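Local coordinates for Ycf48-like protein (Thermosynechococcus elongatus, PDB 5OJ5), which binds the C-terminal prepropeptide of D1 and probably assists early photosystem II assembly and the replacement of photodamaged D1, at residues Ser154-Arg166 / Ala176-Arg190. Sequence-based numbering, arbitrary orientation. Where two conformers were deposited one is given.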
loop_
_atom_site.group_PDB
_atom_site.type_symbol
_atom_site.label_atom_id
_atom_site.label_comp_id
_atom_site.label_asym_id
_atom_site.label_seq_id
_atom_site.Cartn_x
_atom_site.Cartn_y
_atom_site.Cartn_z
ATOM N N SER A 154 -12.367 -4.985 16.496
ATOM C CA SER A 154 -12.028 -6.038 15.552
ATOM C C SER A 154 -10.928 -5.580 14.597
ATOM O O SER A 154 -10.856 -4.411 14.199
ATOM C CB SER A 154 -13.269 -6.421 14.748
ATOM O OG SER A 154 -14.204 -7.191 15.518
ATOM N N ALA A 155 -10.088 -6.539 14.205
ATOM C CA ALA A 155 -9.029 -6.257 13.236
ATOM C C ALA A 155 -8.598 -7.574 12.614
ATOM O O ALA A 155 -8.788 -8.651 13.192
ATOM C CB ALA A 155 -7.836 -5.575 13.882
ATOM N N GLU A 156 -7.996 -7.485 11.438
ATOM C CA GLU A 156 -7.368 -8.633 10.796
ATOM C C GLU A 156 -5.916 -8.349 10.522
ATOM O O GLU A 156 -5.542 -7.236 10.206
ATOM C CB GLU A 156 -8.065 -9.009 9.571
ATOM C CG GLU A 156 -8.339 -8.073 8.589
ATOM C CD GLU A 156 -9.417 -8.608 7.638
ATOM O OE1 GLU A 156 -9.255 -8.410 6.435
ATOM O OE2 GLU A 156 -10.415 -9.266 8.053
ATOM N N MET A 157 -5.102 -9.389 10.665
ATOM C CA MET A 157 -3.661 -9.302 10.506
ATOM C C MET A 157 -3.174 -10.399 9.565
ATOM O O MET A 157 -3.640 -11.541 9.632
ATOM C CB MET A 157 -3.006 -9.483 11.910
ATOM C CG MET A 157 -1.475 -9.496 11.835
ATOM S SD MET A 157 -0.611 -9.455 13.378
ATOM C CE MET A 157 -1.315 -10.876 14.236
ATOM N N ILE A 158 -2.228 -10.048 8.712
ATOM C CA ILE A 158 -1.586 -11.023 7.835
ATOM C C ILE A 158 -0.095 -10.953 8.093
ATOM O O ILE A 158 0.485 -9.852 8.150
ATOM C CB ILE A 158 -1.902 -10.771 6.343
ATOM C CG1 ILE A 158 -3.421 -10.785 6.184
ATOM C CG2 ILE A 158 -1.262 -11.869 5.480
ATOM C CD1 ILE A 158 -3.904 -10.868 4.746
ATOM N N THR A 159 0.547 -12.126 8.206
ATOM C CA THR A 159 1.998 -12.153 8.366
ATOM C C THR A 159 2.704 -12.119 7.036
ATOM O O THR A 159 2.103 -12.263 5.978
ATOM C CB THR A 159 2.472 -13.356 9.186
ATOM O OG1 THR A 159 2.401 -14.523 8.371
ATOM C CG2 THR A 159 1.663 -13.534 10.483
ATOM N N ASN A 160 4.036 -11.972 7.100
ATOM C CA ASN A 160 4.838 -11.895 5.889
ATOM C C ASN A 160 4.797 -13.164 5.047
ATOM O O ASN A 160 5.132 -13.088 3.855
ATOM C CB ASN A 160 6.272 -11.480 6.197
ATOM C CG ASN A 160 6.996 -12.457 6.970
ATOM O OD1 ASN A 160 6.455 -13.211 7.731
ATOM N ND2 ASN A 160 8.308 -12.448 6.800
ATOM N N VAL A 161 4.374 -14.293 5.620
ATOM C CA VAL A 161 4.239 -15.538 4.911
ATOM C C VAL A 161 2.779 -15.934 4.751
ATOM O O VAL A 161 2.461 -17.089 4.430
ATOM C CB VAL A 161 5.077 -16.665 5.522
ATOM C CG1 VAL A 161 6.570 -16.317 5.380
ATOM C CG2 VAL A 161 4.690 -16.942 6.959
ATOM N N GLY A 162 1.853 -14.969 4.902
ATOM C CA GLY A 162 0.481 -15.199 4.532
ATOM C C GLY A 162 -0.374 -15.885 5.564
ATOM O O GLY A 162 -1.503 -16.273 5.242
ATOM N N ALA A 163 0.076 -16.026 6.825
ATOM C CA ALA A 163 -0.851 -16.508 7.852
ATOM C C ALA A 163 -1.805 -15.371 8.203
ATOM O O ALA A 163 -1.400 -14.206 8.248
ATOM C CB ALA A 163 -0.063 -16.981 9.086
ATOM N N ILE A 164 -3.086 -15.699 8.351
ATOM C CA ILE A 164 -4.142 -14.705 8.504
ATOM C C ILE A 164 -4.855 -14.953 9.827
ATOM O O ILE A 164 -5.277 -16.083 10.104
ATOM C CB ILE A 164 -5.160 -14.773 7.350
ATOM C CG1 ILE A 164 -4.458 -14.645 6.003
ATOM C CG2 ILE A 164 -6.253 -13.716 7.553
ATOM C CD1 ILE A 164 -5.405 -14.695 4.801
ATOM N N TYR A 165 -4.998 -13.903 10.627
ATOM C CA TYR A 165 -5.624 -13.949 11.943
ATOM C C TYR A 165 -6.638 -12.821 12.080
ATOM O O TYR A 165 -6.492 -11.758 11.477
ATOM C CB TYR A 165 -4.579 -13.769 13.041
ATOM C CG TYR A 165 -3.582 -14.876 13.036
ATOM C CD1 TYR A 165 -3.744 -15.984 13.850
ATOM C CD2 TYR A 165 -2.472 -14.823 12.177
ATOM C CE1 TYR A 165 -2.849 -17.040 13.788
ATOM C CE2 TYR A 165 -1.573 -15.842 12.118
ATOM C CZ TYR A 165 -1.784 -16.954 12.917
ATOM O OH TYR A 165 -0.869 -17.959 12.846
ATOM N N ARG A 166 -7.633 -13.037 12.929
ATOM C CA ARG A 166 -8.598 -12.001 13.244
ATOM C C ARG A 166 -8.792 -11.913 14.751
ATOM O O ARG A 166 -8.788 -12.919 15.452
ATOM C CB ARG A 166 -9.960 -12.277 12.558
ATOM C CG ARG A 166 -11.008 -11.170 12.582
ATOM C CD ARG A 166 -12.299 -11.576 11.821
ATOM N NE ARG A 166 -12.154 -11.469 10.356
ATOM C CZ ARG A 166 -12.450 -12.436 9.498
ATOM N NH1 ARG A 166 -12.881 -13.608 9.957
ATOM N NH2 ARG A 166 -12.299 -12.245 8.188
ATOM N N ALA A 176 -7.042 -17.997 14.192
ATOM C CA ALA A 176 -6.355 -18.311 12.954
ATOM C C ALA A 176 -7.368 -18.603 11.867
ATOM O O ALA A 176 -8.237 -19.469 12.018
ATOM C CB ALA A 176 -5.435 -19.502 13.185
ATOM N N LEU A 177 -7.301 -17.862 10.787
ATOM C CA LEU A 177 -8.099 -18.117 9.603
ATOM C C LEU A 177 -7.327 -18.908 8.575
ATOM O O LEU A 177 -7.906 -19.790 7.937
ATOM C CB LEU A 177 -8.585 -16.815 8.971
ATOM C CG LEU A 177 -9.342 -15.896 9.911
ATOM C CD1 LEU A 177 -9.752 -14.666 9.139
ATOM C CD2 LEU A 177 -10.488 -16.569 10.558
ATOM N N VAL A 178 -6.033 -18.621 8.430
ATOM C CA VAL A 178 -5.161 -19.363 7.524
ATOM C C VAL A 178 -3.856 -19.587 8.261
ATOM O O VAL A 178 -3.204 -18.624 8.678
ATOM C CB VAL A 178 -4.885 -18.603 6.207
ATOM C CG1 VAL A 178 -3.835 -19.331 5.356
ATOM C CG2 VAL A 178 -6.170 -18.402 5.418
ATOM N N GLN A 179 -3.453 -20.860 8.397
ATOM C CA GLN A 179 -2.170 -21.211 8.994
ATOM C C GLN A 179 -1.222 -21.845 8.004
ATOM O O GLN A 179 -0.065 -22.111 8.359
ATOM C CB GLN A 179 -2.378 -22.213 10.140
ATOM C CG GLN A 179 -3.149 -21.598 11.262
ATOM C CD GLN A 179 -3.214 -22.475 12.483
ATOM O OE1 GLN A 179 -2.250 -22.578 13.221
ATOM N NE2 GLN A 179 -4.368 -23.080 12.716
ATOM N N GLU A 180 -1.642 -22.059 6.759
ATOM C CA GLU A 180 -0.772 -22.693 5.755
ATOM C C GLU A 180 0.029 -21.583 5.097
ATOM O O GLU A 180 -0.491 -20.829 4.260
ATOM C CB GLU A 180 -1.632 -23.444 4.737
ATOM C CG GLU A 180 -2.423 -24.556 5.312
ATOM C CD GLU A 180 -3.899 -24.289 5.256
ATOM O OE1 GLU A 180 -4.635 -25.224 4.844
ATOM O OE2 GLU A 180 -4.308 -23.154 5.661
ATOM N N ALA A 181 1.275 -21.433 5.523
ATOM C CA ALA A 181 2.134 -20.360 5.026
ATOM C C ALA A 181 2.501 -20.573 3.563
ATOM O O ALA A 181 2.659 -21.712 3.108
ATOM C CB ALA A 181 3.400 -20.332 5.887
ATOM N N ILE A 182 2.737 -19.463 2.855
ATOM C CA ILE A 182 2.991 -19.432 1.409
ATOM C C ILE A 182 4.315 -18.783 1.012
ATOM O O ILE A 182 4.470 -18.347 -0.159
ATOM C CB ILE A 182 1.836 -18.767 0.648
ATOM C CG1 ILE A 182 1.631 -17.308 1.093
ATOM C CG2 ILE A 182 0.583 -19.590 0.806
ATOM C CD1 ILE A 182 0.681 -16.519 0.157
ATOM N N GLY A 183 5.279 -18.723 1.900
ATOM C CA GLY A 183 6.537 -18.055 1.567
ATOM C C GLY A 183 6.381 -16.555 1.643
ATOM O O GLY A 183 5.282 -16.016 1.866
ATOM N N VAL A 184 7.505 -15.859 1.569
ATOM C CA VAL A 184 7.497 -14.412 1.803
ATOM C C VAL A 184 6.894 -13.709 0.618
ATOM O O VAL A 184 7.442 -13.724 -0.467
ATOM C CB VAL A 184 8.917 -13.910 2.120
ATOM C CG1 VAL A 184 8.874 -12.413 2.394
ATOM C CG2 VAL A 184 9.522 -14.627 3.360
ATOM N N MET A 185 5.790 -13.047 0.819
ATOM C CA MET A 185 5.076 -12.398 -0.276
ATOM C C MET A 185 5.846 -11.188 -0.770
ATOM O O MET A 185 6.332 -10.379 0.008
ATOM C CB MET A 185 3.719 -11.928 0.289
ATOM C CG MET A 185 2.831 -13.041 0.836
ATOM S SD MET A 185 1.323 -12.529 1.607
ATOM C CE MET A 185 1.929 -11.513 2.910
ATOM N N ARG A 186 5.915 -11.028 -2.085
ATOM C CA ARG A 186 6.514 -9.861 -2.705
ATOM C C ARG A 186 5.630 -8.616 -2.559
ATOM O O ARG A 186 6.129 -7.489 -2.481
ATOM C CB ARG A 186 6.742 -10.167 -4.203
ATOM C CG ARG A 186 7.515 -9.123 -4.945
ATOM C CD ARG A 186 7.696 -9.551 -6.364
ATOM N NE ARG A 186 8.721 -8.789 -7.043
ATOM C CZ ARG A 186 9.994 -9.148 -7.233
ATOM N NH1 ARG A 186 10.525 -10.300 -6.797
ATOM N NH2 ARG A 186 10.783 -8.301 -7.887
ATOM N N ASN A 187 4.319 -8.794 -2.528
ATOM C CA ASN A 187 3.363 -7.704 -2.413
ATOM C C ASN A 187 2.052 -8.330 -1.981
ATOM O O ASN A 187 1.818 -9.522 -2.215
ATOM C CB ASN A 187 3.221 -6.901 -3.725
ATOM C CG ASN A 187 4.094 -5.670 -3.756
ATOM O OD1 ASN A 187 4.113 -4.899 -2.799
ATOM N ND2 ASN A 187 4.784 -5.439 -4.866
ATOM N N LEU A 188 1.202 -7.508 -1.363
ATOM C CA LEU A 188 -0.068 -7.928 -0.797
ATOM C C LEU A 188 -1.032 -6.765 -0.904
ATOM O O LEU A 188 -0.687 -5.654 -0.505
ATOM C CB LEU A 188 0.149 -8.292 0.683
ATOM C CG LEU A 188 -1.080 -8.645 1.499
ATOM C CD1 LEU A 188 -1.765 -9.902 1.002
ATOM C CD2 LEU A 188 -0.712 -8.789 2.976
ATOM N N ASN A 189 -2.242 -7.013 -1.391
ATOM C CA ASN A 189 -3.270 -5.964 -1.450
ATOM C C ASN A 189 -4.609 -6.554 -1.065
ATOM O O ASN A 189 -4.854 -7.759 -1.213
ATOM C CB ASN A 189 -3.322 -5.289 -2.827
ATOM C CG ASN A 189 -2.355 -4.140 -2.919
ATOM O OD1 ASN A 189 -2.402 -3.238 -2.078
ATOM N ND2 ASN A 189 -1.453 -4.169 -3.879
ATOM N N ARG A 190 -5.500 -5.688 -0.599
ATOM C CA ARG A 190 -6.804 -6.038 -0.059
ATOM C C ARG A 190 -7.926 -5.406 -0.880
ATOM O O ARG A 190 -7.781 -4.277 -1.369
ATOM C CB ARG A 190 -6.887 -5.526 1.394
ATOM C CG ARG A 190 -8.107 -6.030 2.133
ATOM C CD ARG A 190 -8.132 -5.446 3.540
ATOM N NE ARG A 190 -9.073 -6.115 4.429
ATOM C CZ ARG A 190 -10.352 -5.768 4.577
ATOM N NH1 ARG A 190 -10.874 -4.766 3.872
ATOM N NH2 ARG A 190 -11.111 -6.465 5.416
HETATM O O HOH W 1 -1.006 -20.290 13.946
#
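Ile164 pairs with Val178 where the outer strand of one beta-propeller blade, 175-178, joins its sheet, before the chain crosses over to open the next blade with strand 187-190. A classic beta bulge marks the edge: Ile164 O accepts from both Leu177 N (2.8 Å) and Val178 N, while Ile164 N returns a bond to Val178 O. Further along, the crossover is pinned to the type I turn Thr159-Gly162 by backbone bonds from Ile182 N to Val161 O and from Met185 N to Asn160 O.

Ile164 CD1 meets Val178 CG2 at 3.8 Å, on the face that Trp209 of the next blade covers. Ile158 CG2 touches both Met185 CE and Leu188 CD2; the bend at chi3 (-60°) curls the Met185 methyl back toward the turn. On the face opposite Ile164 and Val178, Tyr165 CE1 lies against Ala176 CB, and one water links Tyr165 OH to Gln179 OE1.

One salt bridge, Glu156-Arg190, crosses to the next blade; Arg166 joins the network from Glu156's own blade, its NH2 3.5 Å from Glu156 OE2. Leu177 CD1 sits over one face of the Arg166 guanidinium, offset toward its rim. Glu156 OE1, also bonded to Tyr196 OH, is gripped side-on by Arg190 through NE (3.1 Å) and NH2 (2.9 Å), both from the same face of the carboxylate.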